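Local coordinates for protein Cwp19 (Clostridioides difficile, PDB 5OQ3) that probably hydrolyses glycosidic bonds through its TIM-barrel domain, the part present here, and is also tentatively assigned an N-acetylmuramoyl-L-alanine amidase activity, at residues N124-T129 against N223-D228; K157-P162 against F193-S198; W217-V222 against E266-T271. All coordinates share one frame; numbering follows the deposited sequence. Where two conformers were deposited one is given.

From the N terminus, 124-129 comes first, in the loop leaving the third barrel strand, 118-123. Contact 1 joins it to 223-228 on helix 214-236, closing a long loop. Contact 2 lies wholly within that loop: it brings 157-162, from a small antiparallel hairpin, onto 193-198, just beyond the fourth strand, 186-189. Contact 3 opens afterwards at 217-222, on the same helix as 223-228, and closes at 266-271 after the fifth strand, 241-244; it therefore crosses contact 1 and follows contact 2 in series. The first two also meet directly, Tyr126 with Tyr160, as do the last two, Tyr194 with Asn221. Together they tie the loops after strands three, four and five to helix 214-236.

Contact 1: N124-T129 against N223-D228; sequences NPYRIT and NTLLRD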
# COMPACT_ATOMS: atom_id res chain seq x y z
N ASN A 124 4.54 3.41 3.44
CA ASN A 124 5.33 2.18 3.52
C ASN A 124 5.96 2.17 4.93
O ASN A 124 6.74 3.06 5.24
CB ASN A 124 6.36 2.15 2.39
CG ASN A 124 7.22 0.90 2.44
OD1 ASN A 124 7.69 0.50 3.51
ND2 ASN A 124 7.48 0.32 1.25
N PRO A 125 5.58 1.23 5.81
CA PRO A 125 6.04 1.37 7.19
C PRO A 125 7.55 1.17 7.40
O PRO A 125 8.16 1.97 8.12
CB PRO A 125 5.22 0.30 7.95
CG PRO A 125 4.71 -0.63 6.91
CD PRO A 125 4.58 0.16 5.66
N TYR A 126 8.12 0.07 6.89
CA TYR A 126 9.46 -0.39 7.33
C TYR A 126 10.63 -0.06 6.37
O TYR A 126 11.76 -0.19 6.79
CB TYR A 126 9.51 -1.90 7.59
CG TYR A 126 8.38 -2.46 8.45
CD1 TYR A 126 8.22 -2.10 9.78
CD2 TYR A 126 7.52 -3.40 7.93
CE1 TYR A 126 7.21 -2.65 10.55
CE2 TYR A 126 6.53 -3.98 8.70
CZ TYR A 126 6.38 -3.61 10.02
OH TYR A 126 5.39 -4.20 10.75
N ARG A 127 10.36 0.33 5.11
CA ARG A 127 11.46 0.59 4.20
C ARG A 127 12.27 1.76 4.69
O ARG A 127 11.72 2.79 5.12
CB ARG A 127 10.88 0.91 2.81
CG ARG A 127 11.87 1.52 1.79
CD ARG A 127 11.15 1.92 0.52
NE ARG A 127 10.71 0.76 -0.24
CZ ARG A 127 9.71 0.75 -1.12
NH1 ARG A 127 9.05 1.87 -1.42
NH2 ARG A 127 9.39 -0.38 -1.74
N ILE A 128 13.59 1.64 4.55
CA ILE A 128 14.52 2.77 4.76
C ILE A 128 15.28 3.09 3.47
O ILE A 128 15.22 4.19 3.02
CB ILE A 128 15.52 2.56 5.93
CG1 ILE A 128 14.80 2.22 7.24
CG2 ILE A 128 16.38 3.81 6.08
CD1 ILE A 128 15.72 1.68 8.30
N THR A 129 16.00 2.12 2.90
CA THR A 129 16.81 2.38 1.71
C THR A 129 16.41 1.54 0.53
O THR A 129 15.75 0.52 0.69
CB THR A 129 18.30 2.12 1.97
OG1 THR A 129 18.50 0.74 2.27
CG2 THR A 129 18.83 2.97 3.09
N ASN A 223 0.90 -7.88 12.98
CA ASN A 223 -0.45 -7.72 13.49
C ASN A 223 -0.54 -6.60 14.51
O ASN A 223 -1.47 -5.79 14.46
CB ASN A 223 -0.92 -9.00 14.17
CG ASN A 223 -1.05 -10.19 13.25
OD1 ASN A 223 -0.93 -10.09 12.03
ND2 ASN A 223 -1.28 -11.36 13.88
N THR A 224 0.40 -6.52 15.43
CA THR A 224 0.43 -5.52 16.50
C THR A 224 0.54 -4.13 15.94
O THR A 224 -0.04 -3.18 16.46
CB THR A 224 1.66 -5.79 17.43
OG1 THR A 224 1.51 -7.07 18.05
CG2 THR A 224 1.72 -4.83 18.55
N LEU A 225 1.38 -3.95 14.93
CA LEU A 225 1.52 -2.66 14.28
C LEU A 225 0.18 -2.22 13.70
O LEU A 225 -0.29 -1.11 13.94
CB LEU A 225 2.59 -2.67 13.18
CG LEU A 225 2.65 -1.34 12.43
CD1 LEU A 225 3.05 -0.17 13.32
CD2 LEU A 225 3.59 -1.50 11.26
N LEU A 226 -0.44 -3.10 12.92
CA LEU A 226 -1.74 -2.77 12.35
C LEU A 226 -2.77 -2.40 13.39
O LEU A 226 -3.47 -1.39 13.27
CB LEU A 226 -2.25 -3.87 11.41
CG LEU A 226 -1.35 -4.28 10.25
CD1 LEU A 226 -2.04 -5.33 9.39
CD2 LEU A 226 -0.81 -3.21 9.40
N ARG A 227 -2.87 -3.23 14.41
CA ARG A 227 -3.77 -2.96 15.53
C ARG A 227 -3.54 -1.59 16.12
O ARG A 227 -4.49 -0.84 16.38
CB ARG A 227 -3.58 -4.04 16.60
CG ARG A 227 -4.46 -3.91 17.81
CD ARG A 227 -3.94 -4.77 18.96
NE ARG A 227 -2.69 -4.19 19.47
CZ ARG A 227 -1.91 -4.76 20.38
NH1 ARG A 227 -2.20 -5.99 20.84
NH2 ARG A 227 -0.83 -4.11 20.85
N ASP A 228 -2.29 -1.28 16.39
CA ASP A 228 -1.95 -0.04 17.10
C ASP A 228 -2.14 1.19 16.21
O ASP A 228 -2.56 2.23 16.67
CB ASP A 228 -0.50 -0.09 17.60
CG ASP A 228 -0.30 -1.03 18.82
OD1 ASP A 228 -1.31 -1.60 19.34
OD2 ASP A 228 0.88 -1.12 19.22
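Tyr126 and Leu225 reach for each other from opposite directions, so that the hydroxyl end of the tyrosine runs into one branch of the leucine. The methyl CD2 of Leu225 stands 3.3 Å from Tyr126 OH and 3.7 Å from Tyr126 CZ, on an oblique line to the ring. Leu225 places its CG opposite the backbone N (chi1 176°), which carries the branch out from helix 214-236 toward the loop. The same methyl meets Pro125 CB at 4.1 Å, and Pro125 CB in turn lies over the centre of one face of the Tyr126 ring, so proline and tyrosine meet the leucine as one unit, the phenol oxygen at its leading end. An Asx motif shapes the turn carrying them: Arg127 N donates to Asn124 OD1 at 3.1 Å, with the donor above the carbonyl plane. Ile171 of helix 165-181 touches both Tyr126 and Leu225, and Pro162 touches Tyr126. The loop that follows barrel strand 118-123 is thereby seated against the helix that follows the next strand. All three touching residues are buried and no hydrogen bond links the two segments; the join rests on van der Waals contact over 97 Å² in all, a leucine methyl against a phenol end and a proline, and is therefore not directional.

Contact 2: K157-P162 against F193-S198; sequences KYYYDP and FYPGVS
One face of the Tyr159 ring carries Pro195, and one face of the Tyr194 ring carries Pro162, so each segment gives one tyrosine and one proline to a pair of CH-pi contacts. Pro195 CG sits 3.8 Å from the centroid of the Tyr159 ring, nearly on its normal (10° off), while Pro195 CB reaches the phenol end, 3.5 Å from Tyr159 CZ. Pro162 CG lies 3.7 Å from the centroid of the Tyr194 ring, displaced toward the rim on the hydroxyl side. Tyr194 leaves its backbone heading away from 157-162; with CG anti to its carbonyl carbon (chi1 -80°), the ring still comes back to meet Pro162. At the ring's edge, in plane, a water accepts from Tyr194 OH at 2.6 Å and donates to Asp161 OD1 at 2.7 Å, bridging the segments. Asn221 of helix 214-236 also hydrogen-bonds Tyr194 OH, while Asp161 OD1 bonds Gly163 N and Asp161 OD2 bonds Thr204. Both polar ends are thus held by several partners, which should fix the rotation of the carboxylate. The two segments belong to loops after successive barrel strands, 118-123 and 186-189, the first of them enlarged by the hairpin 151-154/157-160. Such loops at the C-terminal ends of the strands are where TIM-barrel enzymes build the rim of their active-site face.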
# COMPACT_ATOMS: atom_id res chain seq x y z
N LYS A 157 19.75 -3.78 1.37
CA LYS A 157 18.81 -2.76 1.80
C LYS A 157 18.66 -2.78 3.32
O LYS A 157 18.95 -3.78 3.98
CB LYS A 157 17.43 -3.03 1.16
CG LYS A 157 17.41 -2.78 -0.33
CD LYS A 157 16.13 -3.26 -1.02
CE LYS A 157 14.94 -2.42 -0.60
NZ LYS A 157 13.66 -2.83 -1.23
N TYR A 158 18.18 -1.67 3.83
CA TYR A 158 17.94 -1.49 5.26
C TYR A 158 16.47 -1.23 5.54
O TYR A 158 15.77 -0.59 4.74
CB TYR A 158 18.76 -0.33 5.83
CG TYR A 158 20.25 -0.52 5.80
CD1 TYR A 158 21.00 -0.23 4.67
CD2 TYR A 158 20.92 -0.97 6.93
CE1 TYR A 158 22.39 -0.37 4.67
CE2 TYR A 158 22.31 -1.14 6.94
CZ TYR A 158 23.03 -0.82 5.81
OH TYR A 158 24.42 -0.97 5.79
N TYR A 159 16.03 -1.72 6.71
CA TYR A 159 14.63 -1.75 7.16
C TYR A 159 14.55 -1.42 8.61
O TYR A 159 15.45 -1.78 9.38
CB TYR A 159 14.08 -3.17 6.94
CG TYR A 159 14.10 -3.63 5.52
CD1 TYR A 159 15.24 -4.20 4.99
CD2 TYR A 159 12.98 -3.52 4.69
CE1 TYR A 159 15.28 -4.59 3.67
CE2 TYR A 159 13.01 -3.91 3.36
CZ TYR A 159 14.15 -4.49 2.87
OH TYR A 159 14.13 -4.90 1.55
N TYR A 160 13.42 -0.83 9.02
CA TYR A 160 13.10 -0.79 10.45
C TYR A 160 12.72 -2.20 10.91
O TYR A 160 12.10 -2.94 10.15
CB TYR A 160 11.99 0.18 10.76
CG TYR A 160 12.34 1.62 10.46
CD1 TYR A 160 13.33 2.29 11.22
CD2 TYR A 160 11.78 2.27 9.40
CE1 TYR A 160 13.69 3.58 10.91
CE2 TYR A 160 12.11 3.58 9.10
CZ TYR A 160 13.09 4.23 9.85
OH TYR A 160 13.42 5.53 9.55
N ASP A 161 13.08 -2.54 12.13
CA ASP A 161 12.80 -3.86 12.71
C ASP A 161 11.36 -3.94 13.21
O ASP A 161 11.02 -3.30 14.23
CB ASP A 161 13.79 -4.10 13.87
CG ASP A 161 13.75 -5.49 14.46
OD1 ASP A 161 12.75 -6.23 14.23
OD2 ASP A 161 14.78 -5.80 15.12
N PRO A 162 10.51 -4.73 12.55
CA PRO A 162 9.11 -4.81 12.99
C PRO A 162 8.93 -5.35 14.40
O PRO A 162 7.81 -5.17 14.98
CB PRO A 162 8.47 -5.72 11.93
CG PRO A 162 9.39 -5.70 10.75
CD PRO A 162 10.76 -5.53 11.34
N PHE A 193 6.19 -5.89 4.17
CA PHE A 193 6.30 -6.11 5.57
C PHE A 193 7.73 -6.60 5.85
O PHE A 193 8.66 -5.86 5.55
CB PHE A 193 5.16 -7.04 6.06
CG PHE A 193 3.83 -6.43 5.88
CD1 PHE A 193 3.38 -5.51 6.80
CD2 PHE A 193 3.10 -6.65 4.71
CE1 PHE A 193 2.18 -4.90 6.63
CE2 PHE A 193 1.90 -6.02 4.54
CZ PHE A 193 1.44 -5.15 5.50
N TYR A 194 7.94 -7.82 6.31
CA TYR A 194 9.30 -8.33 6.40
C TYR A 194 9.76 -8.59 4.98
O TYR A 194 8.96 -9.00 4.14
CB TYR A 194 9.35 -9.64 7.21
CG TYR A 194 9.33 -9.48 8.69
CD1 TYR A 194 8.13 -9.37 9.38
CD2 TYR A 194 10.52 -9.49 9.43
CE1 TYR A 194 8.11 -9.24 10.78
CE2 TYR A 194 10.51 -9.38 10.82
CZ TYR A 194 9.30 -9.22 11.48
OH TYR A 194 9.31 -9.09 12.83
N PRO A 195 11.07 -8.34 4.69
CA PRO A 195 11.52 -8.49 3.31
C PRO A 195 11.86 -9.89 2.93
O PRO A 195 12.18 -10.13 1.79
CB PRO A 195 12.79 -7.65 3.28
CG PRO A 195 13.31 -7.71 4.70
CD PRO A 195 12.08 -7.66 5.54
N GLY A 196 11.88 -10.83 3.83
CA GLY A 196 12.11 -12.18 3.37
C GLY A 196 12.05 -13.10 4.51
O GLY A 196 11.89 -12.67 5.67
N VAL A 197 12.13 -14.37 4.16
CA VAL A 197 11.95 -15.43 5.11
C VAL A 197 12.91 -15.18 6.26
O VAL A 197 12.48 -15.30 7.39
CB VAL A 197 12.10 -16.85 4.51
CG1 VAL A 197 11.03 -17.11 3.45
CG2 VAL A 197 13.49 -17.12 3.96
N SER A 198 14.17 -14.85 5.93
CA SER A 198 15.16 -14.56 6.90
C SER A 198 15.29 -13.04 7.12
O SER A 198 14.98 -12.20 6.28
CB SER A 198 16.50 -15.15 6.53
OG SER A 198 17.25 -14.40 5.60
O HOH W 1 11.67 -8.71 13.96

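Contact 3: W217-V222 against E266-T271; sequences WRRENV and ESYVGT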
# COMPACT_ATOMS: atom_id res chain seq x y z
N TRP A 217 5.77 -15.33 15.90
CA TRP A 217 6.10 -14.07 16.54
C TRP A 217 6.27 -12.95 15.50
O TRP A 217 5.77 -11.86 15.70
CB TRP A 217 7.38 -14.26 17.39
CG TRP A 217 7.95 -13.03 17.98
CD1 TRP A 217 7.51 -12.34 19.07
CD2 TRP A 217 9.09 -12.31 17.47
NE1 TRP A 217 8.33 -11.26 19.28
CE2 TRP A 217 9.30 -11.21 18.31
CE3 TRP A 217 9.93 -12.50 16.37
CZ2 TRP A 217 10.32 -10.28 18.07
CZ3 TRP A 217 10.93 -11.62 16.16
CH2 TRP A 217 11.14 -10.52 16.99
N ARG A 218 6.93 -13.21 14.38
CA ARG A 218 7.07 -12.21 13.33
C ARG A 218 5.69 -11.83 12.76
O ARG A 218 5.42 -10.63 12.56
CB ARG A 218 7.95 -12.74 12.18
CG ARG A 218 9.43 -12.81 12.56
CD ARG A 218 10.23 -13.29 11.41
NE ARG A 218 11.66 -13.24 11.70
CZ ARG A 218 12.57 -13.92 11.03
NH1 ARG A 218 12.21 -14.75 10.07
NH2 ARG A 218 13.85 -13.77 11.36
N ARG A 219 4.81 -12.80 12.52
CA ARG A 219 3.46 -12.47 12.09
C ARG A 219 2.73 -11.58 13.10
O ARG A 219 2.06 -10.61 12.71
CB ARG A 219 2.64 -13.74 11.72
CG ARG A 219 2.99 -14.35 10.36
CD ARG A 219 2.21 -15.65 10.11
NE ARG A 219 2.73 -16.81 10.81
CZ ARG A 219 3.71 -17.59 10.36
NH1 ARG A 219 4.08 -18.62 11.08
NH2 ARG A 219 4.28 -17.32 9.19
N GLU A 220 2.90 -11.90 14.38
CA GLU A 220 2.28 -11.11 15.41
C GLU A 220 2.86 -9.70 15.51
O GLU A 220 2.14 -8.77 15.84
CB GLU A 220 2.29 -11.82 16.74
CG GLU A 220 1.46 -11.09 17.81
CD GLU A 220 -0.04 -10.97 17.58
OE1 GLU A 220 -0.69 -10.15 18.28
OE2 GLU A 220 -0.60 -11.62 16.75
N ASN A 221 4.14 -9.53 15.24
CA ASN A 221 4.72 -8.21 15.21
C ASN A 221 4.00 -7.29 14.22
O ASN A 221 3.77 -6.12 14.46
CB ASN A 221 6.22 -8.27 14.85
CG ASN A 221 7.06 -8.89 15.93
OD1 ASN A 221 6.74 -8.84 17.11
ND2 ASN A 221 8.20 -9.44 15.54
N VAL A 222 3.73 -7.85 13.05
CA VAL A 222 3.01 -7.11 12.00
C VAL A 222 1.57 -6.86 12.46
O VAL A 222 1.08 -5.70 12.38
CB VAL A 222 3.04 -7.87 10.67
CG1 VAL A 222 2.09 -7.23 9.64
CG2 VAL A 222 4.47 -7.92 10.12
N GLU A 266 3.54 -16.90 -1.09
CA GLU A 266 2.54 -16.74 -0.06
C GLU A 266 2.91 -15.63 0.90
O GLU A 266 4.01 -15.61 1.43
CB GLU A 266 2.49 -18.05 0.72
CG GLU A 266 2.06 -19.26 -0.09
CD GLU A 266 2.34 -20.57 0.62
OE1 GLU A 266 3.53 -20.89 0.80
OE2 GLU A 266 1.40 -21.28 0.96
N SER A 267 1.97 -14.72 1.14
CA SER A 267 2.24 -13.61 2.06
C SER A 267 2.46 -14.04 3.51
O SER A 267 3.28 -13.42 4.22
CB SER A 267 1.14 -12.55 2.01
OG SER A 267 -0.02 -12.93 2.73
N TYR A 268 1.85 -15.15 3.91
CA TYR A 268 1.95 -15.67 5.27
C TYR A 268 3.41 -16.02 5.64
O TYR A 268 3.79 -15.84 6.79
CB TYR A 268 1.05 -16.89 5.37
CG TYR A 268 0.97 -17.59 6.67
CD1 TYR A 268 0.03 -17.22 7.62
CD2 TYR A 268 1.77 -18.69 6.95
CE1 TYR A 268 -0.11 -17.91 8.81
CE2 TYR A 268 1.66 -19.34 8.14
CZ TYR A 268 0.72 -18.96 9.07
OH TYR A 268 0.60 -19.67 10.24
N VAL A 269 4.12 -16.58 4.66
CA VAL A 269 5.41 -17.28 4.78
C VAL A 269 6.54 -16.34 4.37
O VAL A 269 7.60 -16.29 5.00
CB VAL A 269 5.42 -18.51 3.80
CG1 VAL A 269 6.74 -19.29 3.84
CG2 VAL A 269 4.27 -19.44 4.10
N GLY A 270 6.32 -15.63 3.27
CA GLY A 270 7.38 -14.88 2.62
C GLY A 270 7.64 -13.50 3.16
O GLY A 270 8.74 -13.00 3.03
N THR A 271 6.62 -12.86 3.76
CA THR A 271 6.75 -11.52 4.38
C THR A 271 6.07 -11.39 5.74
O THR A 271 6.09 -10.33 6.34
CB THR A 271 6.31 -10.37 3.42
OG1 THR A 271 4.90 -10.20 3.40
CG2 THR A 271 6.72 -10.63 2.01
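Arg219 lays the end of its side chain flat over the Tyr268 ring, guanidinium and ring planes differing by only 4°. This cation-pi stack joins two parts of the TIM barrel: helix 214-236, which follows the fourth strand, and the short helix 267-270 in the long connection after the fifth. The overlap includes the aliphatic approach as well as the charged group. Arg219 CD makes a CH-pi contact 3.7 Å from the ring centroid, Arg219 NE lies 3.4 Å from Tyr268 CZ, and Arg219 CZ is 3.9 Å from the centroid. A bend in the arginine chain at chi3 (-78°) brings its end over the ring, and the twist at chi4 lays the guanidinium flat on it. Tyr268 also offers its backbone oxygen: Arg219 NH2 donates to Tyr268 O at 2.9 Å with a bent N-H...O angle of 143°. That oxygen lies close to the guanidinium plane, whereas the nitrogen approaches from well above the carbonyl plane. Arg219 NH1 has its own partner in Asn216 OD1, so stack and hydrogen bonds together pin both the position and the tilt of the group. The arginine is buried, and the carbonyl oxygens and pi cloud around it probably stabilise its positive charge. Arg251 makes a further cation-pi contact with Tyr268, whose ring also meets Trp250. Arg219 NH2 does double duty, lying 3.5 Å from Tyr268 CE2 on the ring while it bonds the backbone oxygen of the same residue.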